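Local coordinates for protein putative D-glycero-D-manno-heptose 7-phosphate kinase (Campylobacter jejuni subsp. jejuni, PDB 4N3O) that phosphorylates D-glycero-alpha-D-manno-heptose 7-phosphate at the C-1 position with ATP, giving the 1,7-bisphosphate for GDP-heptose and capsule polysaccharide synthesis, at residues K267-S270 with E271-S274. Residues are numbered along the deposited sequence; the frame is centred on the assembly and turned at random.
Sequences KIIS and EIVS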
loop_
_atom_site.group_PDB
_atom_site.type_symbol
_atom_site.label_atom_id
_atom_site.label_comp_id
_atom_site.label_asym_id
_atom_site.label_seq_id
_atom_site.Cartn_x
_atom_site.Cartn_y
_atom_site.Cartn_z
ATOM N N LYS A 267 -4.786 6.228 29.284
ATOM C CA LYS A 267 -3.552 5.633 28.793
ATOM C C LYS A 267 -3.118 6.242 27.456
ATOM O O LYS A 267 -1.940 6.189 27.108
ATOM C CB LYS A 267 -3.707 4.107 28.685
ATOM C CG LYS A 267 -2.446 3.371 28.249
ATOM C CD LYS A 267 -2.545 1.858 28.440
ATOM C CE LYS A 267 -3.726 1.235 27.702
ATOM N NZ LYS A 267 -3.710 1.527 26.241
ATOM N N ILE A 268 -4.059 6.816 26.708
ATOM C CA ILE A 268 -3.718 7.462 25.440
ATOM C C ILE A 268 -3.306 8.899 25.741
ATOM O O ILE A 268 -2.189 9.311 25.419
ATOM C CB ILE A 268 -4.874 7.423 24.408
ATOM C CG1 ILE A 268 -5.086 5.995 23.875
ATOM C CG2 ILE A 268 -4.573 8.337 23.222
ATOM C CD1 ILE A 268 -5.522 4.976 24.910
ATOM N N ILE A 269 -4.200 9.644 26.392
ATOM C CA ILE A 269 -3.930 11.043 26.732
ATOM C C ILE A 269 -2.688 11.175 27.622
ATOM O O ILE A 269 -1.953 12.156 27.513
ATOM C CB ILE A 269 -5.149 11.719 27.408
ATOM C CG1 ILE A 269 -6.383 11.660 26.491
ATOM C CG2 ILE A 269 -4.833 13.167 27.779
ATOM C CD1 ILE A 269 -6.209 12.360 25.157
ATOM N N SER A 270 -2.452 10.194 28.490
ATOM C CA SER A 270 -1.273 10.220 29.358
ATOM C C SER A 270 -0.009 10.098 28.507
ATOM O O SER A 270 0.911 10.895 28.670
ATOM C CB SER A 270 -1.323 9.105 30.420
ATOM O OG SER A 270 -0.186 9.139 31.269
ATOM N N GLU A 271 0.024 9.119 27.593
ATOM C CA GLU A 271 1.189 8.915 26.700
ATOM C C GLU A 271 1.503 10.145 25.840
ATOM O O GLU A 271 2.659 10.384 25.490
ATOM C CB GLU A 271 1.005 7.687 25.794
ATOM C CG GLU A 271 1.063 6.347 26.521
ATOM C CD GLU A 271 0.923 5.147 25.589
ATOM O OE1 GLU A 271 1.221 5.275 24.379
ATOM O OE2 GLU A 271 0.537 4.059 26.074
ATOM N N ILE A 272 0.470 10.911 25.498
ATOM C CA ILE A 272 0.633 12.132 24.712
ATOM C C ILE A 272 1.210 13.226 25.609
ATOM O O ILE A 272 2.309 13.725 25.367
ATOM C CB ILE A 272 -0.721 12.623 24.134
ATOM C CG1 ILE A 272 -1.315 11.583 23.190
ATOM C CG2 ILE A 272 -0.551 13.952 23.403
ATOM C CD1 ILE A 272 -2.730 11.902 22.753
ATOM N N VAL A 273 0.454 13.579 26.648
ATOM C CA VAL A 273 0.837 14.634 27.585
ATOM C C VAL A 273 2.128 14.340 28.364
ATOM O O VAL A 273 2.879 15.265 28.671
ATOM C CB VAL A 273 -0.313 14.928 28.585
ATOM C CG1 VAL A 273 0.118 15.945 29.636
ATOM C CG2 VAL A 273 -1.556 15.417 27.844
ATOM N N SER A 274 2.402 13.070 28.661
ATOM C CA SER A 274 3.609 12.713 29.431
ATOM C C SER A 274 4.921 13.068 28.711
ATOM O O SER A 274 6.016 12.758 29.207
ATOM C CB SER A 274 3.617 11.223 29.805
ATOM O OG SER A 274 3.695 10.415 28.644
#
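Ile-268, Ile-269 and Ser-270 give their carbonyl oxygens to the amides of Ile-272, Val-273 and Ser-274, the i to i+4 bonds of the short alpha helix 267-273. The bond from Val-273 N to Ile-269 O, 2.9 Å, is the straightest, with an N-H...O angle of 166°. At the C-terminal end, Ser-274 N lies 2.6 Å from Ser-270 O. The hydroxyl of Ser-274 folds back over this last turn, because its chi1 of 65° sets OG between the backbone N and the carbonyl carbon. OG then sits 2.8 Å from Ser-270 O, a weak hydrogen bond that is not settled, since its single proton could instead go to Glu-271 O.

The aliphatic side chains meet one turn apart. Ile-268 CG2 touches Ile-272 CD1 at 4.0 Å, the two side chains crossing at a slant. Ile-269 adds a looser methyl contact, its CD1 facing Ile-272 CD1. Further round the helix, Ile-269 CG2 meets Val-273 CG2 at 4.0 Å. Ile-272 is buried and rests on Thr-295 of strand 290-296, while Ile-268 touches Lys-294 of the same strand.

Lys-267 and Glu-271 run side by side in the same direction. Glu-271 CG rests against the carbonyl oxygen of Lys-267, 3.1 Å away. The lysine methylene CG touches Glu-271 OE2 more loosely, at 3.8 Å. The lysine chain bends at chi3 and chi4, and NZ stays 4.9 Å from OE2, too far for a salt bridge.

The helix belongs to the C-terminal domain of this GHMP kinase. Ile-268, Ile-272 and Glu-271 join it to strand 290-296 by apolar and polar contacts together. Glu-271 OE1 is fixed by a hydrogen bond to Thr-295 OG1, while OE2 lies beside the lysine carbonyl oxygen, an acceptor next to an acceptor. The nearby charge of Lys-267 may partly offset that of the carboxylate.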